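Local coordinates for protein MNMC2 (Aquifex aeolicus, PDB 3VYW) that methylates tRNA at the modified wobble uridine, using S-adenosylmethionine, and works without the oxidase domain to which such enzymes are usually fused, at residues N9-Y14 and E25-I30; T57-T62 and H68-G73; K233-L238 and K253-S258. All coordinates share one frame; numbering follows the deposited sequence.

Contact 1 of 3, residues N9-Y14 and E25-I30; sequences NYLESY and EEFNVI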
ATOM      1  N   ASN A   9      -1.937  16.323  22.390  1.00 43.95           N
ATOM      2  CA  ASN A   9      -2.777  15.781  23.404  1.00 41.52           C
ATOM      3  C   ASN A   9      -2.838  14.305  23.270  1.00 38.11           C
ATOM      4  O   ASN A   9      -2.833  13.598  24.226  1.00 39.70           O
ATOM      5  CB  ASN A   9      -4.179  16.342  23.266  1.00 51.10           C
ATOM      6  CG  ASN A   9      -4.326  17.693  23.876  1.00 49.46           C
ATOM      7  OD1 ASN A   9      -3.444  18.185  24.537  1.00 58.17           O
ATOM      8  ND2 ASN A   9      -5.449  18.298  23.650  1.00 53.46           N
ATOM      9  N   TYR A  10      -2.946  13.848  22.049  1.00 34.72           N
ATOM     10  CA  TYR A  10      -3.084  12.461  21.768  1.00 32.55           C
ATOM     11  C   TYR A  10      -1.865  11.740  22.215  1.00 34.90           C
ATOM     12  O   TYR A  10      -1.946  10.701  22.787  1.00 39.36           O
ATOM     13  CB  TYR A  10      -3.268  12.293  20.283  1.00 33.54           C
ATOM     14  CG  TYR A  10      -3.572  10.911  19.852  1.00 34.60           C
ATOM     15  CD1 TYR A  10      -4.821  10.562  19.482  1.00 30.92           C
ATOM     16  CD2 TYR A  10      -2.606   9.974  19.797  1.00 30.44           C
ATOM     17  CE1 TYR A  10      -5.103   9.304  19.082  1.00 33.37           C
ATOM     18  CE2 TYR A  10      -2.884   8.709  19.415  1.00 32.01           C
ATOM     19  CZ  TYR A  10      -4.143   8.392  19.060  1.00 36.26           C
ATOM     20  OH  TYR A  10      -4.442   7.153  18.658  1.00 42.08           O
ATOM     21  N   LEU A  11      -0.717  12.299  21.922  1.00 35.09           N
ATOM     22  CA  LEU A  11       0.517  11.717  22.325  1.00 34.80           C
ATOM     23  C   LEU A  11       0.679  11.680  23.801  1.00 37.76           C
ATOM     24  O   LEU A  11       1.090  10.705  24.349  1.00 40.70           O
ATOM     25  CB  LEU A  11       1.666  12.511  21.760  1.00 31.46           C
ATOM     26  CG  LEU A  11       2.980  12.097  22.352  1.00 28.88           C
ATOM     27  CD1 LEU A  11       3.365  10.759  21.809  1.00 30.96           C
ATOM     28  CD2 LEU A  11       4.036  13.103  22.076  1.00 25.74           C
ATOM     29  N   GLU A  12       0.383  12.778  24.454  1.00 39.22           N
ATOM     30  CA  GLU A  12       0.524  12.833  25.877  1.00 41.83           C
ATOM     31  C   GLU A  12      -0.411  11.835  26.456  1.00 42.61           C
ATOM     32  O   GLU A  12      -0.108  11.138  27.364  1.00 44.02           O
ATOM     33  CB  GLU A  12       0.165  14.205  26.379  1.00 46.03           C
ATOM     34  CG  GLU A  12       1.320  15.171  26.404  1.00 53.92           C
ATOM     35  CD  GLU A  12       0.885  16.576  26.661  1.00 65.90           C
ATOM     36  OE1 GLU A  12       1.704  17.377  27.098  1.00 68.41           O
ATOM     37  OE2 GLU A  12      -0.288  16.882  26.436  1.00 78.26           O
ATOM     38  N   SER A  13      -1.583  11.772  25.906  1.00 43.11           N
ATOM     39  CA  SER A  13      -2.540  10.874  26.418  1.00 42.46           C
ATOM     40  C   SER A  13      -2.111   9.439  26.275  1.00 46.80           C
ATOM     41  O   SER A  13      -2.283   8.665  27.178  1.00 53.32           O
ATOM     42  CB  SER A  13      -3.857  11.141  25.739  1.00 38.17           C
ATOM     43  OG  SER A  13      -4.643  10.007  25.713  1.00 45.75           O
ATOM     44  N   TYR A  14      -1.578   9.072  25.126  1.00 46.49           N
ATOM     45  CA  TYR A  14      -1.137   7.713  24.876  1.00 41.71           C
ATOM     46  C   TYR A  14       0.019   7.291  25.721  1.00 38.97           C
ATOM     47  O   TYR A  14       0.106   6.178  26.123  1.00 36.01           O
ATOM     48  CB  TYR A  14      -0.815   7.514  23.414  1.00 40.81           C
ATOM     49  CG  TYR A  14      -0.288   6.160  23.039  1.00 42.17           C
ATOM     50  CD1 TYR A  14      -1.093   5.062  23.038  1.00 40.53           C
ATOM     51  CD2 TYR A  14       1.016   5.993  22.644  1.00 38.22           C
ATOM     52  CE1 TYR A  14      -0.619   3.838  22.680  1.00 36.63           C
ATOM     53  CE2 TYR A  14       1.482   4.771  22.286  1.00 36.39           C
ATOM     54  CZ  TYR A  14       0.651   3.707  22.310  1.00 39.37           C
ATOM     55  OH  TYR A  14       1.105   2.498  21.949  1.00 39.73           O
ATOM     56  N   GLU A  25      14.076  15.441  26.867  1.00 47.32           N
ATOM     57  CA  GLU A  25      14.637  15.502  25.534  1.00 51.30           C
ATOM     58  C   GLU A  25      13.989  14.455  24.684  1.00 44.04           C
ATOM     59  O   GLU A  25      13.700  14.678  23.559  1.00 41.36           O
ATOM     60  CB  GLU A  25      16.112  15.272  25.444  1.00 60.14           C
ATOM     61  CG  GLU A  25      16.892  15.864  24.278  1.00 75.02           C
ATOM     62  CD  GLU A  25      16.173  16.936  23.442  1.00 98.53           C
ATOM     63  OE1 GLU A  25      15.025  17.343  23.734  1.00111.04           O
ATOM     64  OE2 GLU A  25      16.783  17.429  22.485  1.00111.89           O
ATOM     65  N   GLU A  26      13.812  13.296  25.210  1.00 40.98           N
ATOM     66  CA  GLU A  26      13.139  12.246  24.516  1.00 37.43           C
ATOM     67  C   GLU A  26      11.732  12.605  24.194  1.00 44.05           C
ATOM     68  O   GLU A  26      11.267  12.303  23.139  1.00 46.02           O
ATOM     69  CB  GLU A  26      13.133  10.997  25.354  1.00 44.80           C
ATOM     70  CG  GLU A  26      14.269  10.070  25.048  1.00 51.94           C
ATOM     71  CD  GLU A  26      14.390   8.950  26.030  1.00 57.29           C
ATOM     72  OE1 GLU A  26      13.721   8.990  27.049  1.00 60.46           O
ATOM     73  OE2 GLU A  26      15.145   8.022  25.781  1.00 51.73           O
ATOM     74  N   PHE A  27      11.030  13.214  25.132  1.00 40.27           N
ATOM     75  CA  PHE A  27       9.679  13.622  24.877  1.00 35.69           C
ATOM     76  C   PHE A  27       9.603  14.654  23.788  1.00 37.10           C
ATOM     77  O   PHE A  27       8.736  14.615  22.968  1.00 35.68           O
ATOM     78  CB  PHE A  27       9.007  14.162  26.117  1.00 34.78           C
ATOM     79  CG  PHE A  27       7.640  14.663  25.861  1.00 35.52           C
ATOM     80  CD1 PHE A  27       6.591  13.812  25.866  1.00 36.29           C
ATOM     81  CD2 PHE A  27       7.429  15.971  25.553  1.00 39.13           C
ATOM     82  CE1 PHE A  27       5.330  14.258  25.591  1.00 38.89           C
ATOM     83  CE2 PHE A  27       6.181  16.428  25.279  1.00 38.79           C
ATOM     84  CZ  PHE A  27       5.125  15.569  25.299  1.00 38.84           C
ATOM     85  N   ASN A  28      10.512  15.585  23.799  1.00 33.73           N
ATOM     86  CA  ASN A  28      10.495  16.645  22.846  1.00 38.36           C
ATOM     87  C   ASN A  28      10.674  16.119  21.462  1.00 36.09           C
ATOM     88  O   ASN A  28      10.011  16.528  20.558  1.00 37.36           O
ATOM     89  CB  ASN A  28      11.615  17.608  23.137  1.00 40.69           C
ATOM     90  CG  ASN A  28      11.310  18.543  24.275  1.00 49.18           C
ATOM     91  OD1 ASN A  28      12.203  19.155  24.816  1.00 48.81           O
ATOM     92  ND2 ASN A  28      10.060  18.666  24.626  1.00 45.76           N
ATOM     93  N   VAL A  29      11.614  15.226  21.308  1.00 32.24           N
ATOM     94  CA  VAL A  29      11.896  14.635  20.044  1.00 33.10           C
ATOM     95  C   VAL A  29      10.781  13.803  19.475  1.00 33.72           C
ATOM     96  O   VAL A  29      10.483  13.923  18.329  1.00 38.07           O
ATOM     97  CB  VAL A  29      13.149  13.800  20.117  1.00 37.30           C
ATOM     98  CG1 VAL A  29      13.267  12.943  18.902  1.00 35.29           C
ATOM     99  CG2 VAL A  29      14.343  14.692  20.216  1.00 33.35           C
ATOM    100  N   ILE A  30      10.143  12.982  20.269  1.00 33.09           N
ATOM    101  CA  ILE A  30       9.038  12.223  19.775  1.00 29.53           C
ATOM    102  C   ILE A  30       7.945  13.121  19.318  1.00 31.53           C
ATOM    103  O   ILE A  30       7.379  12.901  18.308  1.00 33.18           O
ATOM    104  CB  ILE A  30       8.419  11.353  20.860  1.00 34.29           C
ATOM    105  CG1 ILE A  30       9.438  10.437  21.494  1.00 36.75           C
ATOM    106  CG2 ILE A  30       7.288  10.537  20.300  1.00 32.52           C
ATOM    107  CD1 ILE A  30      10.115   9.522  20.528  1.00 35.69           C
TER
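The ring of Phe-27 is the flat group on which this contact turns. Leu-11 and Glu-12 both approach it obliquely, at its far end. Leu-11 CD2 comes to 3.9 Å from Phe-27 CE1. Glu-12 brings its CG methylene to 4.0 Å from Phe-27 CZ, so the touching part of this acid is aliphatic. Its carboxylate plane is turned 27° from the ring plane. Phe-27 CG lies anti to the backbone N (chi1 177°), which carries the far end of the ring across to helix 3-18. The Leu-11 and Phe-27 side chains point in opposite directions, their ends offset to one side. Leu-11 CD1, the other branch, is 4.2 Å from Ile-30 CG2. The short helical segments 9-14 and 25-30 run roughly antiparallel, at 136°, with axes 11.8 Å apart at their closest. The side chains alone bridge this gap. Leu-11 also packs on Leu-31 and Phe-34, further along helix 24-37. On another side of helix 3-18, Tyr-14 OH is hydrogen-bonded to Asp-298 of helix 292-303. No hydrogen bond joins the two segments. Contact 1 is thus apolar packing in a helical hairpin, held by van der Waals contact between aliphatic groups and one ring.

Contact 2 of 3, residues T57-T62 and H68-G73; sequences TLIHKT and HSQTAG. With SAM (S-adenosylmethionine), chain E.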
ATOM      1  N   THR A  57      -6.474  12.402 -10.364  1.00 42.86           N
ATOM      2  CA  THR A  57      -6.351  11.744  -9.102  1.00 38.30           C
ATOM      3  C   THR A  57      -7.087  12.626  -8.124  1.00 40.94           C
ATOM      4  O   THR A  57      -7.506  13.692  -8.463  1.00 37.42           O
ATOM      5  CB  THR A  57      -4.887  11.629  -8.710  1.00 37.51           C
ATOM      6  OG1 THR A  57      -4.746  10.701  -7.667  1.00 38.45           O
ATOM      7  CG2 THR A  57      -4.378  12.911  -8.258  1.00 36.37           C
ATOM      8  N   LEU A  58      -7.229  12.180  -6.903  1.00 39.07           N
ATOM      9  CA  LEU A  58      -7.785  13.009  -5.893  1.00 37.48           C
ATOM     10  C   LEU A  58      -6.761  13.138  -4.823  1.00 38.83           C
ATOM     11  O   LEU A  58      -5.920  12.302  -4.676  1.00 34.33           O
ATOM     12  CB  LEU A  58      -9.014  12.371  -5.300  1.00 36.67           C
ATOM     13  CG  LEU A  58     -10.086  11.943  -6.263  1.00 40.13           C
ATOM     14  CD1 LEU A  58     -11.106  11.112  -5.541  1.00 36.26           C
ATOM     15  CD2 LEU A  58     -10.727  13.148  -6.873  1.00 36.44           C
ATOM     16  N   ILE A  59      -6.865  14.199  -4.052  1.00 38.37           N
ATOM     17  CA  ILE A  59      -6.082  14.339  -2.861  1.00 38.93           C
ATOM     18  C   ILE A  59      -6.964  13.957  -1.726  1.00 38.02           C
ATOM     19  O   ILE A  59      -8.065  14.402  -1.664  1.00 43.61           O
ATOM     20  CB  ILE A  59      -5.659  15.772  -2.599  1.00 42.74           C
ATOM     21  CG1 ILE A  59      -4.992  16.376  -3.811  1.00 42.43           C
ATOM     22  CG2 ILE A  59      -4.716  15.819  -1.433  1.00 39.19           C
ATOM     23  CD1 ILE A  59      -3.599  15.887  -4.042  1.00 48.91           C
ATOM     24  N   HIS A  60      -6.474  13.129  -0.827  1.00 32.87           N
ATOM     25  CA  HIS A  60      -7.215  12.799   0.353  1.00 34.58           C
ATOM     26  C   HIS A  60      -6.787  13.706   1.465  1.00 39.37           C
ATOM     27  O   HIS A  60      -5.631  13.743   1.841  1.00 36.91           O
ATOM     28  CB  HIS A  60      -7.015  11.341   0.706  1.00 31.10           C
ATOM     29  CG  HIS A  60      -8.055  10.783   1.619  1.00 32.27           C
ATOM     30  ND1 HIS A  60      -8.288  11.275   2.813  1.00 36.04           N
ATOM     31  CD2 HIS A  60      -8.910   9.737   1.473  1.00 31.15           C
ATOM     32  CE1 HIS A  60      -9.239  10.593   3.399  1.00 28.20           C
ATOM     33  NE2 HIS A  60      -9.625   9.656   2.581  1.00 30.64           N
ATOM     34  N   LYS A  61      -7.730  14.485   1.963  1.00 42.19           N
ATOM     35  CA  LYS A  61      -7.523  15.490   2.979  1.00 38.38           C
ATOM     36  C   LYS A  61      -7.088  14.995   4.336  1.00 36.31           C
ATOM     37  O   LYS A  61      -6.349  15.647   4.994  1.00 36.84           O
ATOM     38  CB  LYS A  61      -8.769  16.345   3.105  1.00 45.36           C
ATOM     39  CG  LYS A  61      -8.831  17.487   2.132  1.00 49.08           C
ATOM     40  CD  LYS A  61     -10.224  17.688   1.595  1.00 62.74           C
ATOM     41  CE  LYS A  61     -11.000  18.734   2.373  1.00 65.44           C
ATOM     42  NZ  LYS A  61     -12.214  19.140   1.624  1.00 71.65           N
ATOM     43  N   THR A  62      -7.601  13.861   4.758  1.00 35.73           N
ATOM     44  CA  THR A  62      -7.144  13.210   5.951  1.00 33.63           C
ATOM     45  C   THR A  62      -5.705  12.731   5.910  1.00 35.19           C
ATOM     46  O   THR A  62      -4.959  12.936   6.817  1.00 29.51           O
ATOM     47  CB  THR A  62      -8.047  12.018   6.260  1.00 33.50           C
ATOM     48  OG1 THR A  62      -9.378  12.458   6.280  1.00 34.80           O
ATOM     49  CG2 THR A  62      -7.763  11.477   7.571  1.00 26.56           C
ATOM     50  N   HIS A  68      -2.728   8.898  -6.259  1.00 39.37           N
ATOM     51  CA  HIS A  68      -1.639   8.612  -7.117  1.00 45.56           C
ATOM     52  C   HIS A  68      -0.728   9.762  -7.283  1.00 44.14           C
ATOM     53  O   HIS A  68      -1.110  10.878  -7.051  1.00 39.88           O
ATOM     54  CB  HIS A  68      -2.147   8.169  -8.442  1.00 50.53           C
ATOM     55  CG  HIS A  68      -2.498   6.738  -8.476  1.00 62.04           C
ATOM     56  ND1 HIS A  68      -3.733   6.307  -8.270  1.00 67.13           N
ATOM     57  CD2 HIS A  68      -1.717   5.628  -8.668  1.00 68.16           C
ATOM     58  CE1 HIS A  68      -3.744   4.983  -8.333  1.00 79.84           C
ATOM     59  NE2 HIS A  68      -2.505   4.567  -8.575  1.00 75.72           N
ATOM     60  N   SER A  69       0.492   9.496  -7.708  1.00 39.48           N
ATOM     61  CA  SER A  69       1.506  10.505  -7.770  1.00 37.95           C
ATOM     62  C   SER A  69       1.300  11.402  -8.941  1.00 37.48           C
ATOM     63  O   SER A  69       1.181  10.966 -10.036  1.00 35.52           O
ATOM     64  CB  SER A  69       2.872   9.858  -7.839  1.00 41.79           C
ATOM     65  OG  SER A  69       3.694  10.487  -8.781  1.00 44.33           O
ATOM     66  N   GLN A  70       1.196  12.677  -8.652  1.00 38.25           N
ATOM     67  CA  GLN A  70       1.009  13.697  -9.640  1.00 40.37           C
ATOM     68  C   GLN A  70       2.194  13.867 -10.537  1.00 42.36           C
ATOM     69  O   GLN A  70       2.067  14.148 -11.697  1.00 40.43           O
ATOM     70  CB  GLN A  70       0.597  14.975  -8.957  1.00 46.23           C
ATOM     71  CG  GLN A  70      -0.464  14.719  -7.922  1.00 44.77           C
ATOM     72  CD  GLN A  70      -0.925  15.949  -7.212  1.00 51.26           C
ATOM     73  OE1 GLN A  70      -0.441  16.262  -6.152  1.00 49.82           O
ATOM     74  NE2 GLN A  70      -1.868  16.642  -7.788  1.00 47.82           N
ATOM     75  N   THR A  71       3.362  13.713  -9.962  1.00 44.40           N
ATOM     76  CA  THR A  71       4.604  13.816 -10.671  1.00 48.28           C
ATOM     77  C   THR A  71       4.847  12.771 -11.726  1.00 47.77           C
ATOM     78  O   THR A  71       5.325  13.061 -12.786  1.00 46.55           O
ATOM     79  CB  THR A  71       5.746  13.764  -9.666  1.00 53.70           C
ATOM     80  OG1 THR A  71       5.814  15.007  -8.987  1.00 60.38           O
ATOM     81  CG2 THR A  71       7.034  13.534 -10.334  1.00 53.24           C
ATOM     82  N   ALA A  72       4.602  11.523 -11.383  1.00 50.02           N
ATOM     83  CA  ALA A  72       4.646  10.441 -12.338  1.00 48.10           C
ATOM     84  C   ALA A  72       3.547  10.429 -13.385  1.00 44.68           C
ATOM     85  O   ALA A  72       3.763  10.096 -14.509  1.00 45.08           O
ATOM     86  CB  ALA A  72       4.691   9.130 -11.610  1.00 53.32           C
ATOM     87  N   GLY A  73       2.356  10.763 -12.954  1.00 42.02           N
ATOM     88  CA  GLY A  73       1.139  10.505 -13.671  1.00 39.37           C
ATOM     89  C   GLY A  73       0.574   9.244 -13.069  1.00 37.16           C
ATOM     90  O   GLY A  73       1.297   8.395 -12.694  1.00 36.46           O
TER
HETATM   91  N   SAM E 501      -5.060   1.780  -5.359  1.00 36.95           N
HETATM   92  CA  SAM E 501      -5.817   2.949  -5.611  1.00 41.32           C
HETATM   93  C   SAM E 501      -5.826   3.064  -7.085  1.00 42.41           C
HETATM   94  O   SAM E 501      -6.537   3.836  -7.680  1.00 44.54           O
HETATM   95  OXT SAM E 501      -5.127   2.321  -7.707  1.00 44.23           O
HETATM   96  CB  SAM E 501      -5.156   4.034  -4.790  1.00 44.33           C
HETATM   97  CG  SAM E 501      -5.624   3.844  -3.342  1.00 49.23           C
HETATM   98  SD  SAM E 501      -5.040   4.877  -2.207  1.00 49.66           S
HETATM   99  CE  SAM E 501      -3.423   4.971  -2.376  1.00 50.49           C
HETATM  100  C5' SAM E 501      -5.297   4.298  -0.675  1.00 45.65           C
HETATM  101  C4' SAM E 501      -6.614   3.550  -0.431  1.00 45.13           C
HETATM  102  O4' SAM E 501      -6.480   2.716   0.704  1.00 43.04           O
HETATM  103  C3' SAM E 501      -7.794   4.442  -0.112  1.00 45.60           C
HETATM  104  O3' SAM E 501      -8.943   3.967  -0.777  1.00 40.82           O
HETATM  105  C2' SAM E 501      -8.002   4.264   1.366  1.00 44.34           C
HETATM  106  O2' SAM E 501      -9.349   4.452   1.702  1.00 39.91           O
HETATM  107  C1' SAM E 501      -7.592   2.843   1.566  1.00 39.57           C
HETATM  108  N9  SAM E 501      -7.291   2.472   2.966  1.00 36.84           N
HETATM  109  C8  SAM E 501      -6.544   3.113   3.832  1.00 32.57           C
HETATM  110  N7  SAM E 501      -6.478   2.486   4.990  1.00 30.89           N
HETATM  111  C5  SAM E 501      -7.199   1.410   4.889  1.00 30.61           C
HETATM  112  C6  SAM E 501      -7.555   0.296   5.758  1.00 33.11           C
HETATM  113  N6  SAM E 501      -7.122   0.204   7.003  1.00 30.44           N
HETATM  114  N1  SAM E 501      -8.332  -0.629   5.272  1.00 31.67           N
HETATM  115  C2  SAM E 501      -8.773  -0.582   4.051  1.00 29.02           C
HETATM  116  N3  SAM E 501      -8.502   0.388   3.232  1.00 32.65           N
HETATM  117  C4  SAM E 501      -7.736   1.405   3.569  1.00 31.46           C
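Thr-57 turns its hydroxyl toward the backbone of His-68, and this is the polar link of the contact. His-68 N donates to Thr-57 OG1 at 3.1 Å, with a bent N-H...O angle of 135°. With chi1 at -165°, the hydroxyl swings opposite the backbone N of Thr-57, to the side of His-68. The methyl CG2 of Thr-57 faces Gln-70 more loosely, 4.3 Å from Gln-70 CG. Farther along the strand, the Ile-59 side chain runs roughly perpendicular to that of Gln-70. Ile-59 CD1 lies over a face of the Gln-70 amide, 3.8 Å from Gln-70 OE1; NE2 of that amide is hydrogen-bonded to Asp-50 O. The imidazole of His-68 leads away from Thr-57 to S-adenosylmethionine. Both carboxylate oxygens of the ligand lie near the ring edge, and His-68 CE1 is 3.1 Å from OXT. The ring also meets that of Tyr-109, a ligand-binding residue, with planes about 25° apart. Just beyond, Ser-69 OG accepts from Ala-72 N at 2.9 Å in an ST motif. Thr-57 and Ile-59 belong to strand 56-60, the middle strand of a small antiparallel sheet, between 46-50 and 65-66. Segment 68-73 follows strand 65-66 and leads into helix 74-86, with Gly-73 at its N-cap. His-68 packs on Ala-74, Glu-77 and Ser-78 of that helix.

Contact 3 of 3, residues K233-L238 and K253-S258; sequences KSLLTL and KGTVAS
Leu-235 meets both Thr-255 and Ala-257 and has the most surface buried here. Its two methyls divide the work. Leu-235 CD2 lies 4.2 Å from Ala-257 CB, and Leu-235 CD1 lies 4.3 Å from Thr-255 CG2. The leucine CG is anti to the carbonyl carbon (chi1 -73°), and the side chain reaches from the helix toward the strand with its forked end leading. Ala-257 is second in buried surface. Its single methyl points at the helix. The nearest pair of CA atoms across the contact, Leu-235 CA and Ala-257 CA, is 7.6 Å apart. Thr-255 points the same way, two residues earlier on the strand, while Val-256 between them points away. This is the alternation of a beta strand, and it gives the leucine two successive inward side chains to touch. Thr-255 offers its methyl to Leu-235. Its OG1 is hydrogen-bonded to Ser-226 O and to Arg-232 NE, so the polar end is satisfied outside the apolar contact. No hydrogen bond crosses between the segments. Within the helix, Thr-237 OG1 donates to Lys-233 O at 2.8 Å. Thr-237 N reaches the same oxygen from the opposite face of its carbonyl plane. Helix 229-237 packs on the mixed sheet of the Rossmann-like methyltransferase fold, at the end where strand 253-258 lies antiparallel between 220-224 and 241-246. Trp-222 and Val-242, from these two neighbours, also touch Leu-235. Phe-240, in the loop after the helix, packs on both Leu-235 and Ala-257.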
ATOM      1  N   LYS A 233      12.414  -3.697   5.766  1.00 27.47           N
ATOM      2  CA  LYS A 233      12.923  -4.462   6.847  1.00 31.36           C
ATOM      3  C   LYS A 233      11.927  -5.488   7.299  1.00 31.40           C
ATOM      4  O   LYS A 233      12.285  -6.535   7.662  1.00 34.77           O
ATOM      5  CB  LYS A 233      13.396  -3.553   7.968  1.00 35.71           C
ATOM      6  CG  LYS A 233      13.749  -4.225   9.267  1.00 41.16           C
ATOM      7  CD  LYS A 233      15.237  -4.333   9.453  1.00 43.27           C
ATOM      8  CE  LYS A 233      15.585  -4.719  10.862  1.00 40.64           C
ATOM      9  NZ  LYS A 233      16.114  -3.583  11.619  1.00 35.33           N
ATOM     10  N   SER A 234      10.668  -5.149   7.304  1.00 30.70           N
ATOM     11  CA  SER A 234       9.601  -6.074   7.610  1.00 31.49           C
ATOM     12  C   SER A 234       9.460  -7.208   6.592  1.00 30.54           C
ATOM     13  O   SER A 234       9.231  -8.316   6.936  1.00 33.71           O
ATOM     14  CB  SER A 234       8.295  -5.316   7.727  1.00 30.08           C
ATOM     15  OG  SER A 234       8.135  -4.769   8.974  1.00 28.44           O
ATOM     16  N   LEU A 235       9.590  -6.894   5.329  1.00 27.23           N
ATOM     17  CA  LEU A 235       9.512  -7.880   4.306  1.00 30.34           C
ATOM     18  C   LEU A 235      10.630  -8.881   4.416  1.00 35.43           C
ATOM     19  O   LEU A 235      10.427 -10.027   4.215  1.00 33.35           O
ATOM     20  CB  LEU A 235       9.481  -7.232   2.945  1.00 27.02           C
ATOM     21  CG  LEU A 235       8.216  -6.535   2.519  1.00 26.84           C
ATOM     22  CD1 LEU A 235       8.513  -5.523   1.473  1.00 27.95           C
ATOM     23  CD2 LEU A 235       7.208  -7.495   1.976  1.00 29.13           C
ATOM     24  N   LEU A 236      11.815  -8.409   4.739  1.00 35.39           N
ATOM     25  CA  LEU A 236      12.970  -9.236   4.955  1.00 31.89           C
ATOM     26  C   LEU A 236      12.780 -10.134   6.122  1.00 33.98           C
ATOM     27  O   LEU A 236      13.161 -11.244   6.082  1.00 32.41           O
ATOM     28  CB  LEU A 236      14.204  -8.391   5.173  1.00 32.76           C
ATOM     29  CG  LEU A 236      14.838  -7.765   3.956  1.00 39.35           C
ATOM     30  CD1 LEU A 236      15.818  -6.701   4.355  1.00 37.70           C
ATOM     31  CD2 LEU A 236      15.490  -8.793   3.076  1.00 35.70           C
ATOM     32  N   THR A 237      12.165  -9.623   7.154  1.00 32.48           N
ATOM     33  CA  THR A 237      11.866 -10.381   8.330  1.00 32.52           C
ATOM     34  C   THR A 237      10.935 -11.535   8.034  1.00 33.33           C
ATOM     35  O   THR A 237      11.030 -12.562   8.631  1.00 37.54           O
ATOM     36  CB  THR A 237      11.272  -9.475   9.395  1.00 29.00           C
ATOM     37  OG1 THR A 237      12.203  -8.477   9.707  1.00 29.77           O
ATOM     38  CG2 THR A 237      10.962 -10.219  10.618  1.00 22.78           C
ATOM     39  N   LEU A 238      10.031 -11.334   7.102  1.00 37.25           N
ATOM     40  CA  LEU A 238       9.033 -12.312   6.741  1.00 36.90           C
ATOM     41  C   LEU A 238       9.534 -13.273   5.698  1.00 36.98           C
ATOM     42  O   LEU A 238       8.892 -14.215   5.372  1.00 37.54           O
ATOM     43  CB  LEU A 238       7.782 -11.620   6.264  1.00 32.55           C
ATOM     44  CG  LEU A 238       6.986 -10.880   7.316  1.00 36.98           C
ATOM     45  CD1 LEU A 238       5.859 -10.114   6.702  1.00 29.89           C
ATOM     46  CD2 LEU A 238       6.441 -11.832   8.339  1.00 34.50           C
ATOM     47  N   LYS A 253      12.353   5.074  -6.255  1.00 56.91           N
ATOM     48  CA  LYS A 253      12.185   3.703  -6.653  1.00 54.49           C
ATOM     49  C   LYS A 253      11.149   3.039  -5.811  1.00 49.70           C
ATOM     50  O   LYS A 253      10.859   3.490  -4.751  1.00 50.89           O
ATOM     51  CB  LYS A 253      13.480   2.950  -6.473  1.00 58.25           C
ATOM     52  CG  LYS A 253      14.684   3.651  -7.014  1.00 61.15           C
ATOM     53  CD  LYS A 253      15.932   2.853  -6.721  1.00 62.90           C
ATOM     54  CE  LYS A 253      16.345   2.030  -7.922  1.00 71.79           C
ATOM     55  NZ  LYS A 253      17.479   1.125  -7.611  1.00 79.73           N
ATOM     56  N   GLY A 254      10.593   1.964  -6.326  1.00 43.34           N
ATOM     57  CA  GLY A 254       9.622   1.154  -5.652  1.00 35.54           C
ATOM     58  C   GLY A 254      10.184  -0.107  -5.090  1.00 34.81           C
ATOM     59  O   GLY A 254      11.335  -0.322  -5.130  1.00 31.48           O
ATOM     60  N   THR A 255       9.334  -0.946  -4.559  1.00 34.01           N
ATOM     61  CA  THR A 255       9.792  -2.162  -3.990  1.00 32.35           C
ATOM     62  C   THR A 255       9.148  -3.332  -4.641  1.00 35.30           C
ATOM     63  O   THR A 255       8.007  -3.315  -4.936  1.00 32.84           O
ATOM     64  CB  THR A 255       9.593  -2.179  -2.482  1.00 30.85           C
ATOM     65  OG1 THR A 255      10.469  -1.249  -1.908  1.00 28.87           O
ATOM     66  CG2 THR A 255       9.992  -3.461  -1.937  1.00 35.71           C
ATOM     67  N   VAL A 256       9.946  -4.343  -4.900  1.00 37.46           N
ATOM     68  CA  VAL A 256       9.476  -5.578  -5.460  1.00 36.00           C
ATOM     69  C   VAL A 256       9.889  -6.698  -4.560  1.00 38.09           C
ATOM     70  O   VAL A 256      11.008  -6.778  -4.173  1.00 36.82           O
ATOM     71  CB  VAL A 256      10.072  -5.818  -6.821  1.00 39.46           C
ATOM     72  CG1 VAL A 256       9.249  -6.811  -7.575  1.00 38.29           C
ATOM     73  CG2 VAL A 256      10.155  -4.535  -7.597  1.00 37.92           C
ATOM     74  N   ALA A 257       8.953  -7.546  -4.196  1.00 37.29           N
ATOM     75  CA  ALA A 257       9.229  -8.622  -3.286  1.00 36.77           C
ATOM     76  C   ALA A 257       8.710  -9.956  -3.766  1.00 38.17           C
ATOM     77  O   ALA A 257       7.721 -10.044  -4.417  1.00 38.49           O
ATOM     78  CB  ALA A 257       8.675  -8.302  -1.925  1.00 31.27           C
ATOM     79  N   SER A 258       9.426 -11.007  -3.460  1.00 36.34           N
ATOM     80  CA  SER A 258       8.913 -12.324  -3.666  1.00 34.32           C
ATOM     81  C   SER A 258       9.522 -13.242  -2.665  1.00 37.82           C
ATOM     82  O   SER A 258      10.631 -13.073  -2.285  1.00 36.03           O
ATOM     83  CB  SER A 258       9.231 -12.793  -5.061  1.00 34.16           C
ATOM     84  OG  SER A 258       8.838 -14.117  -5.220  1.00 36.21           O
TER

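Overall arrangement
The three contacts follow one another along the chain without overlap, and none touches another. Contact 2 is the one at the ligand: its His-68 belongs to the S-adenosylmethionine pocket, whereas contacts 1 and 3 lie away from the annotated sites. Contact 1 is peripheral. Its centre is about 27 Å from the centre of the chain and about 30 Å from the centres of both other contacts. Contacts 2 and 3 lie on opposite sides of the chain's centre, with centres about 24 Å apart and nearest atoms about 10 Å apart. Together they sample the N-terminal helical hairpin, the small sheet beside the ligand and the helix-backed mixed sheet.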